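Local coordinates for ribosomal RNA processing protein 6 (Trypanosoma brucei brucei, PDB 4NLC) that probably degrades and processes RNA from its 3' end as an exosome-associated exoribonuclease, here crystallised as the catalytic core with exonuclease and HRDC domains, at residues Ser321-Ile325 against Lys338-Pro342; Ser314-His318 against Ser344-Arg348; Glu297-Trp301 against Lys353-Ile357. The protein carries 1 engineered substitution. All blocks are in the same frame, centred on the assembly; numbering follows the deposited sequence.

Contact 1: residues Ser321-Ile325 against Lys338-Pro342; sequences SVLSI and KCCSP. Engineered in segment 321-325: S321 (natural residue Cys).
With OG placed beside its own backbone N and pointing away from its carbonyl carbon (chi1 -71°), S321 extends its hydroxyl from helix 319-328 to the end of helix 333-339. There S321 OG donates a hydrogen bond to C339 O at 2.9 Å, arriving 17° from the carbonyl plane. C339 turns its CB toward helix 319-328 and packs it against I325 CG1 at 3.6 Å, while its own first torsion (chi1 -60°) sets C339 SG 3.7 Å from S324 OG. I325 reaches further with its extended ethyl arm: CD1 touches C340 SG at 3.5 Å, one residue along. The backbones come close here, with S321 CA and C340 CA 5.0 Å apart. A water donates to S321 OG and to C340 O, the latter at 2.8 Å, and so links the serine to the turn as well as to the helix end. On the turn itself, S341 OG donates to K338 O at 3.0 Å, just ahead of the cis peptide bond before P342. S321 is an engineered residue, a cysteine in nature; no disulfide is present in this structure, and C340 SG packs instead against I325. I325 also touches V294 and I298 of helix 289-309. This is helix-to-helix-end packing inside the small, all-helical HRDC domain, where the unmodified protein has been seen to form a disulfide.

Contact 2: residues Ser314-His318 against Ser344-Arg348; sequences SAVMH and SVAVR
An N-cap serine joins two short helices of the HRDC domain here: S344, immediately before helix 345-349, faces V316, the last residue of helix 313-316. S344 OG donates to V316 O at 2.7 Å, lying in the carbonyl plane on a lone pair. S344 OG in turn accepts from V347 N at 3.2 Å, the N-H···O angle being 163°. The serine hydroxyl is held between its backbone N and carbonyl carbon (chi1 75°), a rotamer that lets it cap its own helix while its proton goes to the other one. A water accepts from S344 N at 2.8 Å and lies 2.9 Å from V316 O, to which it may donate. V316 O is thus approached by both the serine hydroxyl and the water. The methyl V347 CG2 also lies close to this carbonyl oxygen, 3.5 Å from V316 O.

Beside the polar link lies a small apolar patch. V347 CG2 meets the methyl end of M317, CE, at 3.9 Å; the two side chains cross at about a right angle. M317 reaches it because its chain bends at the last torsion, around the CG-SD bond. V316 CG1 approaches A346 CB more loosely, at 4.2 Å. M317 has already left helical geometry, and H318 after it is the N-cap of helix 319-328, its ND1 bonded to S320 N. V316 and M317 also touch W301 of helix 289-309, while M317 and V347 meet L354.

Chemically, one hydroxyl accepts from the helix-start N-H of V347 and donates to the helix-end carbonyl of V316, which fixes its rotation and ties both termini together; the water takes up S344 N.

Contact 3: residues Glu297-Trp301 against Lys353-Ile357; sequences EIFNW and KLLQI
Apolar packing carries most of this contact between helix 289-309 and helix 351-359, which run nearly antiparallel (153°) with their local axes 10.4 Å apart. I298 CD1 lies between two residues of the facing helix, touching L354 CD2 at 3.6 Å and I357 CG2 at 3.8 Å. The same I357 methyl rests on E297 CB at 3.7 Å, and the other branch of I357 ends with CD1 against W301 CB at 3.8 Å. So I357 touches E297, I298 and W301, just over one turn of the facing helix.

The aromatic interactions centre on W301. Its ring swings out toward the second helix because CG is anti to the backbone N (chi1 177°). L354 CD2 sits over one face in a CH-pi contact, 3.8 Å from the centroid of the six-membered ring and displaced toward the rim beside CE3. At the edge, near the ring plane, comes the lysine: K353 CE lies 3.4 Å from W301 NE1, brought there by bends at chi2 and chi3.

No hydrogen bond crosses between these segments. M317, and V322 of helix 319-328, also lie on I298. The cohesion is therefore hydrophobic and dispersive: branched aliphatic groups interlock on the buried side, while the exposed K353 meets the indole edge with its methylene carbons, not through a charge contact between the two segments.

In the fold
All three contacts lie within the HRDC domain, nested along the chain: contact 1 inside contact 2, and contact 2 inside contact 3. Contact 3 joins helices 289-309 and 351-359 through apolar side chains, with E297 and K353 at its exposed margin. Contacts 1 and 2 instead involve helix ends and turns, so hydroxyls, backbone carbonyls and water do much of the work; contact 1 is the more buried of the two. In each of them a single serine hydroxyl donates to the carbonyl of a helix end, whereas contact 3 has no such bond. Their apolar parts merge into one core: V322 of contact 1 packs on M317 of contact 2, and V347 on C340.

Contact 1: residues Ser321-Ile325 against Lys338-Pro342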
# COMPACT_ATOMS: atom_id res chain seq x y z
N SER A 321 13.04 -8.56 20.94
CA SER A 321 14.49 -8.81 20.88
C SER A 321 15.29 -7.56 21.19
O SER A 321 16.35 -7.67 21.81
CB SER A 321 14.90 -9.39 19.53
OG SER A 321 14.43 -10.73 19.40
N VAL A 322 14.78 -6.38 20.79
CA VAL A 322 15.37 -5.08 21.07
C VAL A 322 15.34 -4.89 22.59
O VAL A 322 16.37 -4.57 23.20
CB VAL A 322 14.61 -3.94 20.34
CG1 VAL A 322 15.08 -2.57 20.81
CG2 VAL A 322 14.76 -4.07 18.83
N LEU A 323 14.16 -5.15 23.20
CA LEU A 323 13.99 -5.04 24.64
C LEU A 323 14.80 -6.06 25.38
O LEU A 323 15.40 -5.71 26.38
CB LEU A 323 12.52 -5.13 25.04
CG LEU A 323 12.17 -4.24 26.22
CD1 LEU A 323 11.85 -2.81 25.74
CD2 LEU A 323 11.02 -4.84 27.01
N SER A 324 14.92 -7.28 24.84
CA SER A 324 15.71 -8.35 25.44
C SER A 324 17.20 -7.97 25.57
O SER A 324 17.80 -8.24 26.59
CB SER A 324 15.57 -9.63 24.63
OG SER A 324 16.00 -10.72 25.42
N ILE A 325 17.77 -7.35 24.53
CA ILE A 325 19.18 -6.93 24.53
C ILE A 325 19.35 -5.84 25.58
O ILE A 325 20.24 -5.95 26.42
CB ILE A 325 19.66 -6.49 23.11
CG1 ILE A 325 19.71 -7.70 22.15
CG2 ILE A 325 21.04 -5.78 23.19
CD1 ILE A 325 20.05 -7.35 20.72
N LYS A 338 21.14 -15.23 21.32
CA LYS A 338 20.04 -15.77 22.13
C LYS A 338 18.87 -14.76 22.20
O LYS A 338 17.74 -15.11 21.88
CB LYS A 338 20.53 -16.15 23.53
CG LYS A 338 21.25 -17.48 23.59
CD LYS A 338 21.40 -17.95 25.03
CE LYS A 338 22.23 -19.21 25.15
NZ LYS A 338 22.57 -19.51 26.57
N CYS A 339 19.16 -13.49 22.56
CA CYS A 339 18.18 -12.41 22.63
C CYS A 339 17.41 -12.21 21.32
O CYS A 339 16.20 -12.00 21.34
CB CYS A 339 18.84 -11.11 23.07
SG CYS A 339 19.64 -11.17 24.69
N CYS A 340 18.13 -12.30 20.17
CA CYS A 340 17.64 -12.04 18.81
C CYS A 340 16.87 -13.20 18.13
O CYS A 340 16.50 -13.04 16.98
CB CYS A 340 18.79 -11.58 17.93
SG CYS A 340 19.55 -10.03 18.45
N SER A 341 16.64 -14.33 18.81
CA SER A 341 15.94 -15.48 18.21
C SER A 341 14.49 -15.12 17.79
O SER A 341 13.77 -14.56 18.63
CB SER A 341 15.94 -16.69 19.15
OG SER A 341 17.25 -16.98 19.64
N PRO A 342 14.03 -15.37 16.53
CA PRO A 342 14.73 -16.00 15.38
C PRO A 342 15.77 -15.08 14.73
O PRO A 342 15.45 -13.94 14.38
CB PRO A 342 13.58 -16.39 14.43
CG PRO A 342 12.48 -15.42 14.73
CD PRO A 342 12.64 -15.00 16.18
O HOH W 1 14.30 -11.51 16.27

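Contact 2: residues Ser314-His318 against Ser344-Arg348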
# COMPACT_ATOMS: atom_id res chain seq x y z
N SER A 314 11.05 -5.31 11.50
CA SER A 314 10.60 -6.58 12.09
C SER A 314 11.30 -7.80 11.47
O SER A 314 11.52 -8.78 12.16
CB SER A 314 9.09 -6.72 12.00
OG SER A 314 8.46 -5.75 12.82
N ALA A 315 11.66 -7.73 10.18
CA ALA A 315 12.37 -8.84 9.54
C ALA A 315 13.86 -8.87 9.97
O ALA A 315 14.51 -9.91 9.88
CB ALA A 315 12.23 -8.76 8.01
N VAL A 316 14.39 -7.74 10.44
CA VAL A 316 15.77 -7.70 10.94
C VAL A 316 15.79 -8.37 12.33
O VAL A 316 16.58 -9.30 12.58
CB VAL A 316 16.34 -6.25 10.99
CG1 VAL A 316 17.65 -6.18 11.79
CG2 VAL A 316 16.54 -5.70 9.59
N MET A 317 14.90 -7.91 13.22
CA MET A 317 14.85 -8.32 14.62
C MET A 317 13.45 -8.02 15.16
O MET A 317 12.95 -6.91 14.96
CB MET A 317 15.88 -7.41 15.34
CG MET A 317 16.36 -7.84 16.67
SD MET A 317 17.20 -6.46 17.51
CE MET A 317 18.59 -6.20 16.43
N HIS A 318 12.84 -8.95 15.89
CA HIS A 318 11.53 -8.70 16.52
C HIS A 318 11.68 -7.59 17.58
O HIS A 318 12.74 -7.44 18.17
CB HIS A 318 10.96 -9.98 17.14
CG HIS A 318 9.53 -9.85 17.57
ND1 HIS A 318 9.19 -9.29 18.79
CD2 HIS A 318 8.40 -10.20 16.92
CE1 HIS A 318 7.87 -9.34 18.85
NE2 HIS A 318 7.34 -9.88 17.75
N SER A 344 18.06 -13.30 12.19
CA SER A 344 18.14 -12.94 10.78
C SER A 344 19.61 -12.94 10.32
O SER A 344 20.52 -12.94 11.16
CB SER A 344 17.50 -11.58 10.53
OG SER A 344 18.34 -10.52 10.98
N VAL A 345 19.83 -12.91 9.00
CA VAL A 345 21.16 -12.83 8.43
C VAL A 345 21.80 -11.48 8.84
O VAL A 345 22.92 -11.49 9.34
CB VAL A 345 21.15 -13.10 6.90
CG1 VAL A 345 22.43 -12.63 6.21
CG2 VAL A 345 20.92 -14.59 6.63
N ALA A 346 21.04 -10.37 8.75
CA ALA A 346 21.45 -9.02 9.15
C ALA A 346 22.06 -9.00 10.57
O ALA A 346 23.15 -8.45 10.75
CB ALA A 346 20.25 -8.06 9.08
N VAL A 347 21.39 -9.66 11.53
CA VAL A 347 21.84 -9.77 12.92
C VAL A 347 23.10 -10.67 13.02
O VAL A 347 24.08 -10.28 13.66
CB VAL A 347 20.70 -10.25 13.86
CG1 VAL A 347 21.24 -10.78 15.19
CG2 VAL A 347 19.69 -9.13 14.09
N ARG A 348 23.06 -11.87 12.39
CA ARG A 348 24.19 -12.80 12.44
C ARG A 348 25.46 -12.20 11.85
O ARG A 348 26.52 -12.33 12.45
CB ARG A 348 23.85 -14.14 11.75
CG ARG A 348 24.86 -15.26 12.05
CD ARG A 348 24.33 -16.65 11.73
NE ARG A 348 23.41 -17.15 12.76
CZ ARG A 348 23.77 -17.79 13.87
NH1 ARG A 348 25.06 -18.01 14.12
NH2 ARG A 348 22.86 -18.21 14.73
O HOH W 2 17.31 -11.54 14.25

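Contact 3: residues Glu297-Trp301 against Lys353-Ile357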
# COMPACT_ATOMS: atom_id res chain seq x y z
N GLU A 297 19.81 2.75 20.98
CA GLU A 297 20.88 2.44 20.03
C GLU A 297 20.62 1.16 19.23
O GLU A 297 20.88 1.15 18.04
CB GLU A 297 22.26 2.42 20.71
CG GLU A 297 22.73 3.75 21.30
CD GLU A 297 23.08 4.85 20.32
OE1 GLU A 297 23.84 4.57 19.36
OE2 GLU A 297 22.62 6.00 20.52
N ILE A 298 20.09 0.09 19.88
CA ILE A 298 19.72 -1.15 19.18
C ILE A 298 18.58 -0.84 18.17
O ILE A 298 18.63 -1.27 17.02
CB ILE A 298 19.33 -2.31 20.13
CG1 ILE A 298 20.54 -2.81 20.99
CG2 ILE A 298 18.65 -3.47 19.36
CD1 ILE A 298 21.73 -3.54 20.22
N PHE A 299 17.58 -0.05 18.61
CA PHE A 299 16.47 0.33 17.77
C PHE A 299 16.93 1.16 16.57
O PHE A 299 16.45 0.94 15.46
CB PHE A 299 15.36 1.05 18.58
CG PHE A 299 14.08 1.20 17.79
CD1 PHE A 299 13.90 2.26 16.91
CD2 PHE A 299 13.09 0.23 17.86
CE1 PHE A 299 12.74 2.37 16.13
CE2 PHE A 299 11.91 0.35 17.11
CZ PHE A 299 11.75 1.42 16.24
N ASN A 300 17.86 2.10 16.79
CA ASN A 300 18.37 2.94 15.70
C ASN A 300 19.24 2.15 14.76
O ASN A 300 19.15 2.37 13.55
CB ASN A 300 19.06 4.19 16.22
CG ASN A 300 18.05 5.16 16.76
OD1 ASN A 300 16.84 4.96 16.63
ND2 ASN A 300 18.51 6.23 17.37
N TRP A 301 20.01 1.18 15.29
CA TRP A 301 20.80 0.26 14.48
C TRP A 301 19.83 -0.62 13.63
O TRP A 301 20.09 -0.85 12.44
CB TRP A 301 21.69 -0.63 15.34
CG TRP A 301 22.44 -1.62 14.50
CD1 TRP A 301 23.60 -1.40 13.83
CD2 TRP A 301 21.96 -2.90 14.06
NE1 TRP A 301 23.89 -2.47 13.02
CE2 TRP A 301 22.90 -3.41 13.15
CE3 TRP A 301 20.83 -3.68 14.37
CZ2 TRP A 301 22.77 -4.68 12.56
CZ3 TRP A 301 20.69 -4.93 13.78
CH2 TRP A 301 21.66 -5.42 12.90
N LYS A 353 28.79 -5.73 16.00
CA LYS A 353 28.31 -4.34 16.08
C LYS A 353 27.27 -4.22 17.22
O LYS A 353 27.31 -3.26 17.99
CB LYS A 353 27.72 -3.89 14.72
CG LYS A 353 27.33 -2.41 14.66
CD LYS A 353 27.94 -1.69 13.46
CE LYS A 353 27.16 -1.85 12.17
NZ LYS A 353 27.79 -1.10 11.05
N LEU A 354 26.32 -5.19 17.31
CA LEU A 354 25.29 -5.21 18.36
C LEU A 354 25.97 -5.38 19.72
O LEU A 354 25.61 -4.70 20.68
CB LEU A 354 24.29 -6.35 18.15
CG LEU A 354 23.40 -6.28 16.92
CD1 LEU A 354 22.67 -7.59 16.72
CD2 LEU A 354 22.39 -5.19 17.06
N LEU A 355 26.99 -6.24 19.76
CA LEU A 355 27.82 -6.50 20.94
C LEU A 355 28.62 -5.24 21.33
O LEU A 355 28.77 -4.98 22.52
CB LEU A 355 28.75 -7.69 20.64
CG LEU A 355 29.66 -8.19 21.75
CD1 LEU A 355 28.88 -8.48 23.02
CD2 LEU A 355 30.43 -9.42 21.31
N GLN A 356 29.07 -4.45 20.35
CA GLN A 356 29.81 -3.21 20.65
C GLN A 356 28.89 -2.17 21.30
O GLN A 356 29.32 -1.46 22.23
CB GLN A 356 30.49 -2.65 19.38
CG GLN A 356 31.69 -1.74 19.69
CD GLN A 356 32.63 -2.32 20.71
OE1 GLN A 356 33.22 -3.41 20.53
NE2 GLN A 356 32.77 -1.63 21.82
N ILE A 357 27.62 -2.10 20.83
CA ILE A 357 26.57 -1.20 21.35
C ILE A 357 26.41 -1.44 22.85
O ILE A 357 26.41 -0.49 23.62
CB ILE A 357 25.23 -1.34 20.56
CG1 ILE A 357 25.32 -0.67 19.17
CG2 ILE A 357 24.03 -0.79 21.38
CD1 ILE A 357 24.19 -1.06 18.14